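Local coordinates for putative aspartyl-tRNA synthetase (Leishmania major, PDB 6OD8), which probably catalyses the ATP-dependent attachment of L-aspartate to tRNA(Asp), releasing AMP and diphosphate, as a class II aminoacyl-tRNA synthetase, at residues Y230-L235 / F291-V296; V375-E380 / H393-R398; T422-T427 / R450-A455; L494-A499 / E511-F516. One frame throughout, in Å; residues are numbered along the deposited sequence.

Contact 1 (Y230-L235 / F291-V296); sequences YFRQFL and FEVGPV
The rings of Phe231 and Phe291 meet obliquely, Phe231 CE2 lying 4.0 Å from Phe291 CD1, the two side chains passing with their long axes opposed. One face of the Phe231 ring carries CD1 of Leu235 from the next helical turn, 3.4 Å above the plane and displaced toward the rim. That same methyl reaches across to the strand and rests 3.8 Å from Phe291 CB, so Leu235 fills the angle between the two rings. The helix also meets the Phe291 ring elsewhere: Leu235 CB approaches CD2, and the aliphatic part of Arg232 crosses its outer end, CG standing 3.7 Å from CE1. Phe291 gets there with CG between its backbone N and carbonyl carbon (chi1 71°), which turns the ring out of the strand against residues 231-235. Two residues on, Val293 adds a single branch, CG2, 3.7 Å from Phe231 CE2.

The contact is apolar throughout. Arg232 bends at chi3 (-51°), and in one of two conformers its NH1 pairs with Glu242 of the second subunit, a salt bridge that is therefore uncertain. Glu292, on the other side of the strand, sends its carboxylate to Lys247 and Ser245. Helix and strand run nearly antiparallel at 165°, their axes 9.9 Å apart, while Leu314 and Val316 of strand 310-319 also touch Phe231. A long helix at the dimer interface, packed on the first strand of an antiparallel hairpin, is the motif 1 and motif 2 arrangement of class II synthetases.

Contact 2 (V375-E380 / H393-R398); sequences VGVISE and HNMDSR. With EDO (1,2-ethanediol), chain H.
Ser379 and Ile378 meet the His393 imidazole in different ways. Ser379 CB lies over one face, 4.1 Å above the plane and shifted toward the rim. The Ile378 and His393 side chains run roughly perpendicular, Ile378 CG2 coming obliquely to the ring, 4.1 Å from His393 CD2. The backbone fixes this pairing: Ser379 N donates to His393 O over 2.8 Å (N-H...O 159°), close to the line of the carbonyl bond.

The imidazole is steadied at its edge by Asn394, whose ND2 donates almost straight (173°) to His393 ND1, 3.0 Å away, each atom in the other group's plane though the planes stand nearly perpendicular. This use of ND1 as an acceptor is consistent with its being unprotonated. With chi1 at 66°, the Asn394 amide turns back over its own loop, and OD1 accepts from Ser397 N at 2.8 Å, an Asx motif. ND2 also reaches O1 of a bound 1,2-ethanediol, which Ser397 OG shares.

Met395 is bent at chi2 and chi3 and crosses two partners roughly perpendicularly: its SD lies 3.9 Å from Val377 CG2, and its CG is 3.3 Å from Glu380 OE2. A water bridges the segments here, donating to Glu380 OE2, accepting from Met395 N and also bonding Ser379 OG.

Strand 376-377 is an outermost strand of the large mixed sheet and runs parallel to 391-392, directly ahead of the loop. Helix 367-373 packs on Met395 through Pro367 and Ile370, helix 325-342 approaches His393 with Asp329 and Glu332, and Tyr68 of the second subunit bonds weakly to His393 NE2.

Contact 3 (T422-T427 / R450-A455); sequences TDDINT and RFPSSA
Van der Waals packing of Pro452 on the backbone of residues 422-423 makes the centre of this contact. The pyrrolidine ring meets the loop through CG, which stands 3.8 Å from Thr422 O and 4.3 Å from Asp423 O, with CB close behind at the Thr422 carbonyl. The two carbonyls thus meet carbon, and Asp423 O is satisfied instead by Tyr404 OH, while Tyr404 also packs on Pro452 from helix 404-412.

A second group of contacts gathers round the Asp424 carboxylate. Its CG sits beside the backbone N (chi1 -67°), which swings OD1 across to Ala455 CB at 3.8 Å and Ser454 OG at 3.9 Å. The latter spacing is long for a polar pair, and OD1, covered by this contact, has no partner anywhere in the model.

Residues 453-455 form a short 3-10 turn, closed by Ala455 N donating to Pro452 O over 3.1 Å; it follows strand 445-449 of the catalytic-domain sheet. The opposing segment is the irregular approach to helix 427-441, where Asn426 is the N-cap and its OD1 bonds weakly to Thr428 N and Asn429 N.

Between the two segments there is no hydrogen bond or salt bridge; polar links run to their surroundings, as where Asp423 OD2 takes the amide of Ala420.

Contact 4 (L494-A499 / E511-F516); sequences LLLARA and EYVDSF. With FMT (formic acid), chain L.
Leu495 CD2 is the methyl on which this contact turns. It comes within 3.7 Å of Phe516 CE2 and 3.9 Å of Tyr512 CE2, obliquely to both rings, and stands 4.3 Å from Val513 CG2. A trans chi1 (176°) carries the Leu495 branch off the helix into the angle made by these three side chains, the leucine crossing Phe516 at about a right angle. On the outer side, Leu496 CG adds a looser touch with Val513 CG1 at 4.4 Å.

The two rings that receive the methyl are set against each other as a T-shaped pair. Phe516 directs its edge at Tyr512, CE2 standing 3.7 Å above the centre of the tyrosine ring, while Tyr512 CZ lies in the plane of the phenylalanine. Behind them, Ser515 OG sits over the centre of the Phe516 ring and donates to Tyr512 O, 2.7 Å away, in the carbonyl plane on a lone pair. Farther out, Tyr512 OH is held by Gln280 OE1, and Tyr512 N donates to O2 of a bound formic acid over 3.2 Å.

The joined elements are helix 492-501 and the short helix 510-514, with its following turn. Helix 276-283 lies against the latter, Leu277 and Met281 touching Tyr512 and Gln280 touching Phe516. Leu506, in the connection between the two helices, packs on Val513, and Trp209 of the second subunit reaches Asp514 and Ser515.

In the fold
Contacts 1 and 4 are buried and apolar, built on phenylalanine rings and leucine methyls; contacts 2 and 3 lie at the surface, where backbone carbonyls and polar side chains do more of the work. Contact 2 has direct and water-mediated bonds between its segments, whereas contact 3 rests on van der Waals packing. Contacts 1 and 2 reach the same mixed sheet, through strand 289-297 near one side and edge strand 376-377 at the other, their centres about 26 Å apart. Contacts 3 and 4 are joined directly, Ser453 OG lying 2.9 Å from Arg498 NH1, a probable hydrogen bond. Contacts 1, 2 and 4 also touch the second subunit; contact 3 does not.

Contact 1 (Y230-L235 / F291-V296)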
loop_
_atom_site.group_PDB
_atom_site.type_symbol
_atom_site.label_atom_id
_atom_site.label_comp_id
_atom_site.label_asym_id
_atom_site.label_seq_id
_atom_site.Cartn_x
_atom_site.Cartn_y
_atom_site.Cartn_z
ATOM N N TYR A 230 6.959 4.473 6.221
ATOM C CA TYR A 230 6.817 5.029 7.567
ATOM C C TYR A 230 5.378 5.434 7.857
ATOM O O TYR A 230 4.917 5.305 8.998
ATOM C CB TYR A 230 7.774 6.214 7.745
ATOM C CG TYR A 230 9.220 5.806 7.550
ATOM C CD1 TYR A 230 9.688 4.591 8.061
ATOM C CD2 TYR A 230 10.122 6.631 6.861
ATOM C CE1 TYR A 230 11.007 4.202 7.887
ATOM C CE2 TYR A 230 11.452 6.251 6.703
ATOM C CZ TYR A 230 11.878 5.037 7.213
ATOM O OH TYR A 230 13.180 4.639 7.057
ATOM N N PHE A 231 4.645 5.897 6.848
ATOM C CA PHE A 231 3.196 6.103 7.011
ATOM C C PHE A 231 2.515 4.838 7.533
ATOM O O PHE A 231 1.812 4.860 8.556
ATOM C CB PHE A 231 2.586 6.529 5.665
ATOM C CG PHE A 231 1.068 6.628 5.660
ATOM C CD1 PHE A 231 0.439 7.795 6.087
ATOM C CD2 PHE A 231 0.273 5.573 5.187
ATOM C CE1 PHE A 231 -0.970 7.911 6.071
ATOM C CE2 PHE A 231 -1.123 5.663 5.172
ATOM C CZ PHE A 231 -1.757 6.868 5.625
ATOM N N ARG A 232 2.709 3.712 6.837
ATOM C CA ARG A 232 2.042 2.475 7.245
ATOM C C ARG A 232 2.561 1.971 8.588
ATOM O O ARG A 232 1.784 1.497 9.430
ATOM C CB ARG A 232 2.226 1.396 6.184
ATOM C CG ARG A 232 1.504 1.634 4.870
ATOM C CD ARG A 232 1.599 0.368 4.018
ATOM N NE ARG A 232 2.990 -0.077 3.919
ATOM C CZ ARG A 232 3.866 0.381 3.027
ATOM N NH1 ARG A 232 3.489 1.282 2.126
ATOM N NH2 ARG A 232 5.114 -0.087 3.016
ATOM N N GLN A 233 3.868 2.058 8.822
ATOM C CA GLN A 233 4.376 1.473 10.064
ATOM C C GLN A 233 3.874 2.222 11.285
ATOM O O GLN A 233 3.550 1.602 12.303
ATOM C CB GLN A 233 5.903 1.427 10.078
ATOM C CG GLN A 233 6.414 0.536 11.200
ATOM C CD GLN A 233 5.795 -0.870 11.173
ATOM O OE1 GLN A 233 5.883 -1.583 10.166
ATOM N NE2 GLN A 233 5.162 -1.269 12.281
ATOM N N PHE A 234 3.839 3.553 11.228
ATOM C CA PHE A 234 3.266 4.306 12.342
ATOM C C PHE A 234 1.858 3.825 12.657
ATOM O O PHE A 234 1.503 3.610 13.821
ATOM C CB PHE A 234 3.237 5.802 12.035
ATOM C CG PHE A 234 2.572 6.620 13.129
ATOM C CD1 PHE A 234 3.304 7.025 14.245
ATOM C CD2 PHE A 234 1.221 6.946 13.062
ATOM C CE1 PHE A 234 2.699 7.765 15.282
ATOM C CE2 PHE A 234 0.607 7.678 14.091
ATOM C CZ PHE A 234 1.343 8.093 15.195
ATOM N N LEU A 235 1.030 3.678 11.624
ATOM C CA LEU A 235 -0.387 3.401 11.848
ATOM C C LEU A 235 -0.619 1.949 12.256
ATOM O O LEU A 235 -1.468 1.659 13.108
ATOM C CB LEU A 235 -1.163 3.757 10.569
ATOM C CG LEU A 235 -1.068 5.260 10.230
ATOM C CD1 LEU A 235 -1.491 5.485 8.761
ATOM C CD2 LEU A 235 -1.912 6.103 11.182
ATOM N N PHE A 291 -6.572 2.708 7.528
ATOM C CA PHE A 291 -5.833 3.515 6.581
ATOM C C PHE A 291 -5.890 2.847 5.220
ATOM O O PHE A 291 -6.147 1.645 5.098
ATOM C CB PHE A 291 -4.380 3.741 7.017
ATOM C CG PHE A 291 -3.503 2.494 6.927
ATOM C CD1 PHE A 291 -2.918 2.114 5.712
ATOM C CD2 PHE A 291 -3.262 1.723 8.058
ATOM C CE1 PHE A 291 -2.087 0.963 5.624
ATOM C CE2 PHE A 291 -2.442 0.564 7.975
ATOM C CZ PHE A 291 -1.866 0.203 6.762
ATOM N N GLU A 292 -5.643 3.647 4.189
ATOM C CA GLU A 292 -5.583 3.128 2.836
ATOM C C GLU A 292 -4.486 3.848 2.071
ATOM O O GLU A 292 -4.288 5.053 2.229
ATOM C CB GLU A 292 -6.942 3.280 2.112
ATOM C CG GLU A 292 -6.914 2.765 0.664
ATOM C CD GLU A 292 -8.286 2.374 0.118
ATOM O OE1 GLU A 292 -9.336 2.716 0.711
ATOM O OE2 GLU A 292 -8.310 1.739 -0.942
ATOM N N VAL A 293 -3.784 3.111 1.220
ATOM C CA VAL A 293 -2.781 3.686 0.330
ATOM C C VAL A 293 -3.172 3.250 -1.071
ATOM O O VAL A 293 -3.194 2.052 -1.354
ATOM C CB VAL A 293 -1.356 3.211 0.665
ATOM C CG1 VAL A 293 -0.332 3.818 -0.333
ATOM C CG2 VAL A 293 -0.988 3.549 2.094
ATOM N N GLY A 294 -3.542 4.195 -1.927
ATOM C CA GLY A 294 -3.959 3.807 -3.249
ATOM C C GLY A 294 -4.189 4.983 -4.164
ATOM O O GLY A 294 -4.100 6.147 -3.754
ATOM N N PRO A 295 -4.511 4.693 -5.422
ATOM C CA PRO A 295 -4.682 5.763 -6.404
ATOM C C PRO A 295 -5.907 6.609 -6.121
ATOM O O PRO A 295 -6.931 6.128 -5.630
ATOM C CB PRO A 295 -4.840 5.032 -7.744
ATOM C CG PRO A 295 -4.841 3.567 -7.450
ATOM C CD PRO A 295 -4.554 3.332 -6.008
ATOM N N VAL A 296 -5.785 7.883 -6.479
ATOM C CA VAL A 296 -6.872 8.848 -6.426
ATOM C C VAL A 296 -6.836 9.603 -7.748
ATOM O O VAL A 296 -5.816 9.646 -8.437
ATOM C CB VAL A 296 -6.745 9.792 -5.219
ATOM C CG1 VAL A 296 -6.921 8.995 -3.932
ATOM C CG2 VAL A 296 -5.418 10.461 -5.202
#

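Contact 2 (V375-E380 / H393-R398)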
loop_
_atom_site.group_PDB
_atom_site.type_symbol
_atom_site.label_atom_id
_atom_site.label_comp_id
_atom_site.label_asym_id
_atom_site.label_seq_id
_atom_site.Cartn_x
_atom_site.Cartn_y
_atom_site.Cartn_z
ATOM N N VAL A 375 3.929 30.638 23.369
ATOM C CA VAL A 375 3.088 29.619 22.752
ATOM C C VAL A 375 2.560 28.689 23.836
ATOM O O VAL A 375 3.294 28.303 24.759
ATOM C CB VAL A 375 3.906 28.856 21.692
ATOM C CG1 VAL A 375 3.179 27.623 21.180
ATOM C CG2 VAL A 375 4.260 29.790 20.532
ATOM N N GLY A 376 1.281 28.333 23.745
ATOM C CA GLY A 376 0.699 27.443 24.733
ATOM C C GLY A 376 1.160 26.009 24.533
ATOM O O GLY A 376 1.676 25.648 23.489
ATOM N N VAL A 377 1.009 25.191 25.575
ATOM C CA VAL A 377 1.364 23.770 25.533
ATOM C C VAL A 377 0.189 22.983 26.101
ATOM O O VAL A 377 -0.036 22.995 27.314
ATOM C CB VAL A 377 2.649 23.454 26.309
ATOM C CG1 VAL A 377 3.035 21.987 26.105
ATOM C CG2 VAL A 377 3.793 24.388 25.910
ATOM N N ILE A 378 -0.530 22.270 25.229
ATOM C CA ILE A 378 -1.808 21.658 25.607
ATOM C C ILE A 378 -1.616 20.612 26.701
ATOM O O ILE A 378 -2.342 20.596 27.703
ATOM C CB ILE A 378 -2.492 21.059 24.365
ATOM C CG1 ILE A 378 -2.809 22.181 23.374
ATOM C CG2 ILE A 378 -3.728 20.236 24.761
ATOM C CD1 ILE A 378 -3.191 21.748 21.993
ATOM N N SER A 379 -0.629 19.732 26.536
ATOM C CA SER A 379 -0.463 18.623 27.471
ATOM C C SER A 379 0.040 19.068 28.835
ATOM O O SER A 379 0.017 18.266 29.777
ATOM C CB SER A 379 0.490 17.580 26.877
ATOM O OG SER A 379 1.804 18.103 26.772
ATOM N N GLU A 380 0.483 20.319 28.973
ATOM C CA GLU A 380 0.937 20.834 30.253
ATOM C C GLU A 380 0.022 21.912 30.811
ATOM O O GLU A 380 0.349 22.513 31.831
ATOM C CB GLU A 380 2.360 21.370 30.126
ATOM C CG GLU A 380 3.357 20.327 29.670
ATOM C CD GLU A 380 4.718 20.926 29.449
ATOM O OE1 GLU A 380 4.872 22.127 29.737
ATOM O OE2 GLU A 380 5.628 20.210 28.985
ATOM N N HIS A 393 0.851 20.821 20.978
ATOM C CA HIS A 393 0.314 19.802 21.872
ATOM C C HIS A 393 1.285 19.510 23.018
ATOM O O HIS A 393 0.876 19.439 24.184
ATOM C CB HIS A 393 -0.029 18.518 21.114
ATOM C CG HIS A 393 -0.631 17.467 22.000
ATOM N ND1 HIS A 393 0.108 16.433 22.535
ATOM C CD2 HIS A 393 -1.870 17.358 22.538
ATOM C CE1 HIS A 393 -0.665 15.700 23.316
ATOM N NE2 HIS A 393 -1.869 16.244 23.340
ATOM N N ASN A 394 2.578 19.350 22.713
ATOM C CA ASN A 394 3.506 18.824 23.716
ATOM C C ASN A 394 4.931 19.262 23.403
ATOM O O ASN A 394 5.244 19.677 22.286
ATOM C CB ASN A 394 3.436 17.282 23.816
ATOM C CG ASN A 394 3.927 16.574 22.556
ATOM O OD1 ASN A 394 5.134 16.520 22.277
ATOM N ND2 ASN A 394 2.997 15.997 21.806
ATOM N N MET A 395 5.798 19.153 24.412
ATOM C CA MET A 395 7.161 19.647 24.256
ATOM C C MET A 395 8.074 18.670 23.524
ATOM O O MET A 395 9.246 18.997 23.300
ATOM C CB MET A 395 7.751 19.999 25.618
ATOM C CG MET A 395 7.113 21.231 26.264
ATOM S SD MET A 395 7.245 22.690 25.207
ATOM C CE MET A 395 9.024 22.811 25.006
ATOM N N ASP A 396 7.579 17.491 23.156
ATOM C CA ASP A 396 8.356 16.537 22.374
ATOM C C ASP A 396 8.274 16.804 20.867
ATOM O O ASP A 396 9.307 16.925 20.206
ATOM C CB ASP A 396 7.908 15.109 22.696
ATOM C CG ASP A 396 8.475 14.091 21.729
ATOM O OD1 ASP A 396 7.693 13.421 21.021
ATOM O OD2 ASP A 396 9.715 13.981 21.660
ATOM N N SER A 397 7.072 16.899 20.300
ATOM C CA SER A 397 6.968 17.165 18.866
ATOM C C SER A 397 6.868 18.658 18.532
ATOM O O SER A 397 7.251 19.060 17.425
ATOM C CB SER A 397 5.772 16.422 18.263
ATOM O OG SER A 397 4.536 16.855 18.802
ATOM N N ARG A 398 6.338 19.478 19.441
ATOM C CA ARG A 398 6.442 20.948 19.323
ATOM C C ARG A 398 5.898 21.452 17.981
ATOM O O ARG A 398 6.487 22.323 17.324
ATOM C CB ARG A 398 7.890 21.408 19.538
ATOM C CG ARG A 398 8.465 21.022 20.911
ATOM C CD ARG A 398 9.836 21.663 21.180
ATOM N NE ARG A 398 10.894 21.252 20.245
ATOM C CZ ARG A 398 11.546 20.094 20.319
ATOM N NH1 ARG A 398 11.229 19.227 21.274
ATOM N NH2 ARG A 398 12.512 19.797 19.450
HETATM C C1 EDO H . 1.703 15.675 18.329
HETATM O O1 EDO H . 2.677 14.853 18.994
HETATM C C2 EDO H . 0.335 15.558 18.985
HETATM O O2 EDO H . 0.079 14.192 19.330
HETATM O O HOH W 1 4.869 18.239 26.935
#

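Contact 3 (T422-T427 / R450-A455)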
loop_
_atom_site.group_PDB
_atom_site.type_symbol
_atom_site.label_atom_id
_atom_site.label_comp_id
_atom_site.label_asym_id
_atom_site.label_seq_id
_atom_site.Cartn_x
_atom_site.Cartn_y
_atom_site.Cartn_z
ATOM N N THR A 422 -14.172 35.187 8.371
ATOM C CA THR A 422 -14.758 34.088 7.610
ATOM C C THR A 422 -14.245 34.031 6.179
ATOM O O THR A 422 -14.591 33.096 5.445
ATOM C CB THR A 422 -16.290 34.198 7.606
ATOM O OG1 THR A 422 -16.670 35.540 7.274
ATOM C CG2 THR A 422 -16.854 33.846 8.975
ATOM N N ASP A 423 -13.422 34.997 5.768
ATOM C CA ASP A 423 -12.887 35.007 4.411
ATOM C C ASP A 423 -11.993 33.791 4.180
ATOM O O ASP A 423 -11.423 33.219 5.113
ATOM C CB ASP A 423 -12.115 36.310 4.148
ATOM C CG ASP A 423 -13.041 37.485 3.855
ATOM O OD1 ASP A 423 -14.261 37.250 3.717
ATOM O OD2 ASP A 423 -12.558 38.639 3.777
ATOM N N ASP A 424 -11.882 33.381 2.919
ATOM C CA ASP A 424 -11.131 32.183 2.572
ATOM C C ASP A 424 -9.677 32.536 2.284
ATOM O O ASP A 424 -9.379 33.592 1.727
ATOM C CB ASP A 424 -11.758 31.487 1.365
ATOM C CG ASP A 424 -13.136 30.899 1.672
ATOM O OD1 ASP A 424 -13.436 30.627 2.858
ATOM O OD2 ASP A 424 -13.920 30.705 0.716
ATOM N N ILE A 425 -8.776 31.648 2.671
ATOM C CA ILE A 425 -7.348 31.840 2.455
ATOM C C ILE A 425 -6.964 31.098 1.172
ATOM O O ILE A 425 -6.774 29.879 1.176
ATOM C CB ILE A 425 -6.541 31.378 3.671
ATOM C CG1 ILE A 425 -7.028 32.139 4.919
ATOM C CG2 ILE A 425 -5.065 31.620 3.441
ATOM C CD1 ILE A 425 -6.262 31.870 6.197
ATOM N N ASN A 426 -6.832 31.842 0.062
ATOM C CA ASN A 426 -6.574 31.255 -1.253
ATOM C C ASN A 426 -5.144 30.723 -1.384
ATOM O O ASN A 426 -4.485 30.438 -0.377
ATOM C CB ASN A 426 -6.867 32.271 -2.369
ATOM C CG ASN A 426 -5.828 33.397 -2.449
ATOM O OD1 ASN A 426 -4.817 33.288 -3.144
ATOM N ND2 ASN A 426 -6.089 34.482 -1.747
ATOM N N THR A 427 -4.655 30.568 -2.620
ATOM C CA THR A 427 -3.330 29.987 -2.809
ATOM C C THR A 427 -2.221 31.030 -2.720
ATOM O O THR A 427 -1.145 30.747 -2.181
ATOM C CB THR A 427 -3.258 29.239 -4.143
ATOM O OG1 THR A 427 -4.305 28.262 -4.194
ATOM C CG2 THR A 427 -1.925 28.510 -4.261
ATOM N N ARG A 450 -9.916 25.103 12.716
ATOM C CA ARG A 450 -11.309 25.559 12.697
ATOM C C ARG A 450 -11.638 26.359 11.443
ATOM O O ARG A 450 -11.847 27.580 11.508
ATOM C CB ARG A 450 -11.644 26.392 13.938
ATOM C CG ARG A 450 -12.212 25.627 15.096
ATOM C CD ARG A 450 -12.849 26.580 16.109
ATOM N NE ARG A 450 -13.585 25.848 17.137
ATOM C CZ ARG A 450 -14.671 26.305 17.752
ATOM N NH1 ARG A 450 -15.153 27.502 17.440
ATOM N NH2 ARG A 450 -15.276 25.563 18.673
ATOM N N PHE A 451 -11.748 25.675 10.312
ATOM C CA PHE A 451 -11.965 26.363 9.046
ATOM C C PHE A 451 -13.411 26.825 8.908
ATOM O O PHE A 451 -14.315 26.231 9.506
ATOM C CB PHE A 451 -11.612 25.450 7.875
ATOM C CG PHE A 451 -10.227 25.663 7.362
ATOM C CD1 PHE A 451 -10.010 26.127 6.077
ATOM C CD2 PHE A 451 -9.144 25.427 8.186
ATOM C CE1 PHE A 451 -8.710 26.334 5.595
ATOM C CE2 PHE A 451 -7.863 25.631 7.729
ATOM C CZ PHE A 451 -7.641 26.093 6.430
ATOM N N PRO A 452 -13.651 27.867 8.110
ATOM C CA PRO A 452 -15.029 28.311 7.883
ATOM C C PRO A 452 -15.851 27.239 7.171
ATOM O O PRO A 452 -15.348 26.505 6.310
ATOM C CB PRO A 452 -14.864 29.568 7.017
ATOM C CG PRO A 452 -13.435 29.973 7.182
ATOM C CD PRO A 452 -12.680 28.703 7.376
ATOM N N SER A 453 -17.132 27.175 7.550
ATOM C CA SER A 453 -18.049 26.172 7.019
ATOM C C SER A 453 -18.176 26.273 5.502
ATOM O O SER A 453 -18.285 25.255 4.807
ATOM C CB SER A 453 -19.407 26.331 7.708
ATOM O OG SER A 453 -20.494 26.015 6.846
ATOM N N SER A 454 -18.140 27.494 4.968
ATOM C CA SER A 454 -18.306 27.689 3.535
ATOM C C SER A 454 -17.183 27.057 2.718
ATOM O O SER A 454 -17.378 26.795 1.525
ATOM C CB SER A 454 -18.404 29.189 3.230
ATOM O OG SER A 454 -17.168 29.811 3.530
ATOM N N ALA A 455 -16.027 26.786 3.325
ATOM C CA ALA A 455 -14.887 26.207 2.618
ATOM C C ALA A 455 -14.793 24.680 2.721
ATOM O O ALA A 455 -13.845 24.092 2.179
ATOM C CB ALA A 455 -13.584 26.829 3.135
#

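Contact 4 (L494-A499 / E511-F516)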
loop_
_atom_site.group_PDB
_atom_site.type_symbol
_atom_site.label_atom_id
_atom_site.label_comp_id
_atom_site.label_asym_id
_atom_site.label_seq_id
_atom_site.Cartn_x
_atom_site.Cartn_y
_atom_site.Cartn_z
ATOM N N LEU A 494 -28.617 15.270 10.118
ATOM C CA LEU A 494 -27.811 16.483 10.010
ATOM C C LEU A 494 -26.926 16.450 8.778
ATOM O O LEU A 494 -26.618 17.503 8.203
ATOM C CB LEU A 494 -26.969 16.681 11.263
ATOM C CG LEU A 494 -27.712 17.327 12.429
ATOM C CD1 LEU A 494 -26.792 17.436 13.625
ATOM C CD2 LEU A 494 -28.247 18.703 12.029
ATOM N N LEU A 495 -26.501 15.251 8.362
ATOM C CA LEU A 495 -25.700 15.135 7.153
ATOM C C LEU A 495 -26.511 15.526 5.916
ATOM O O LEU A 495 -26.010 16.232 5.036
ATOM C CB LEU A 495 -25.152 13.702 7.051
ATOM C CG LEU A 495 -24.345 13.283 5.834
ATOM C CD1 LEU A 495 -23.013 14.001 5.789
ATOM C CD2 LEU A 495 -24.133 11.777 5.864
ATOM N N LEU A 496 -27.776 15.110 5.847
ATOM C CA LEU A 496 -28.623 15.568 4.744
ATOM C C LEU A 496 -28.888 17.070 4.839
ATOM O O LEU A 496 -28.905 17.773 3.821
ATOM C CB LEU A 496 -29.935 14.778 4.727
ATOM C CG LEU A 496 -29.859 13.301 4.313
ATOM C CD1 LEU A 496 -31.155 12.583 4.649
ATOM C CD2 LEU A 496 -29.543 13.162 2.825
ATOM N N ALA A 497 -29.068 17.581 6.059
ATOM C CA ALA A 497 -29.332 19.005 6.237
ATOM C C ALA A 497 -28.149 19.858 5.784
ATOM O O ALA A 497 -28.342 20.908 5.157
ATOM C CB ALA A 497 -29.681 19.288 7.697
ATOM N N ARG A 498 -26.913 19.444 6.098
ATOM C CA ARG A 498 -25.779 20.252 5.657
ATOM C C ARG A 498 -25.616 20.174 4.139
ATOM O O ARG A 498 -25.335 21.188 3.488
ATOM C CB ARG A 498 -24.490 19.847 6.384
ATOM C CG ARG A 498 -23.276 20.741 6.014
ATOM C CD ARG A 498 -22.008 20.512 6.872
ATOM N NE ARG A 498 -20.813 20.983 6.166
ATOM C CZ ARG A 498 -20.449 22.262 6.086
ATOM N NH1 ARG A 498 -21.164 23.198 6.701
ATOM N NH2 ARG A 498 -19.368 22.609 5.409
ATOM N N ALA A 499 -25.831 18.990 3.555
ATOM C CA ALA A 499 -25.777 18.867 2.099
ATOM C C ALA A 499 -26.813 19.763 1.427
ATOM O O ALA A 499 -26.539 20.370 0.385
ATOM C CB ALA A 499 -25.981 17.408 1.685
ATOM N N GLU A 511 -26.096 4.935 -0.347
ATOM C CA GLU A 511 -25.563 3.890 0.531
ATOM C C GLU A 511 -24.661 4.477 1.612
ATOM O O GLU A 511 -24.627 3.988 2.750
ATOM C CB GLU A 511 -24.803 2.840 -0.287
ATOM C CG GLU A 511 -25.689 1.967 -1.152
ATOM C CD GLU A 511 -25.756 2.466 -2.580
ATOM O OE1 GLU A 511 -25.217 3.560 -2.855
ATOM O OE2 GLU A 511 -26.338 1.765 -3.426
ATOM N N TYR A 512 -23.912 5.520 1.275
ATOM C CA TYR A 512 -23.077 6.186 2.266
ATOM C C TYR A 512 -23.934 6.764 3.399
ATOM O O TYR A 512 -23.668 6.523 4.583
ATOM C CB TYR A 512 -22.256 7.257 1.549
ATOM C CG TYR A 512 -21.620 8.337 2.378
ATOM C CD1 TYR A 512 -20.425 8.109 3.051
ATOM C CD2 TYR A 512 -22.182 9.616 2.442
ATOM C CE1 TYR A 512 -19.823 9.082 3.774
ATOM C CE2 TYR A 512 -21.569 10.611 3.161
ATOM C CZ TYR A 512 -20.384 10.344 3.824
ATOM O OH TYR A 512 -19.763 11.333 4.567
ATOM N N VAL A 513 -24.980 7.509 3.047
ATOM C CA VAL A 513 -25.904 8.033 4.060
ATOM C C VAL A 513 -26.519 6.880 4.857
ATOM O O VAL A 513 -26.565 6.907 6.094
ATOM C CB VAL A 513 -26.996 8.893 3.395
ATOM C CG1 VAL A 513 -27.999 9.370 4.437
ATOM C CG2 VAL A 513 -26.383 10.091 2.641
ATOM N N ASP A 514 -26.970 5.837 4.156
ATOM C CA ASP A 514 -27.575 4.678 4.810
ATOM C C ASP A 514 -26.621 4.004 5.795
ATOM O O ASP A 514 -27.079 3.368 6.757
ATOM C CB ASP A 514 -28.015 3.654 3.762
ATOM C CG ASP A 514 -29.304 4.039 3.076
ATOM O OD1 ASP A 514 -29.931 5.049 3.487
ATOM O OD2 ASP A 514 -29.680 3.328 2.116
ATOM N N SER A 515 -25.310 4.097 5.561
ATOM C CA SER A 515 -24.360 3.442 6.463
ATOM C C SER A 515 -24.341 4.054 7.856
ATOM O O SER A 515 -23.774 3.444 8.768
ATOM C CB SER A 515 -22.937 3.458 5.887
ATOM O OG SER A 515 -22.301 4.729 6.012
ATOM N N PHE A 516 -24.945 5.228 8.045
ATOM C CA PHE A 516 -24.989 5.857 9.359
ATOM C C PHE A 516 -26.300 5.623 10.085
ATOM O O PHE A 516 -26.498 6.187 11.169
ATOM C CB PHE A 516 -24.743 7.366 9.230
ATOM C CG PHE A 516 -23.479 7.707 8.508
ATOM C CD1 PHE A 516 -22.234 7.430 9.079
ATOM C CD2 PHE A 516 -23.521 8.276 7.243
ATOM C CE1 PHE A 516 -21.053 7.737 8.401
ATOM C CE2 PHE A 516 -22.334 8.616 6.562
ATOM C CZ PHE A 516 -21.101 8.324 7.148
HETATM C C FMT L . -21.639 5.369 -1.888
HETATM O O1 FMT L . -21.161 4.220 -1.888
HETATM O O2 FMT L . -22.845 5.651 -1.749
#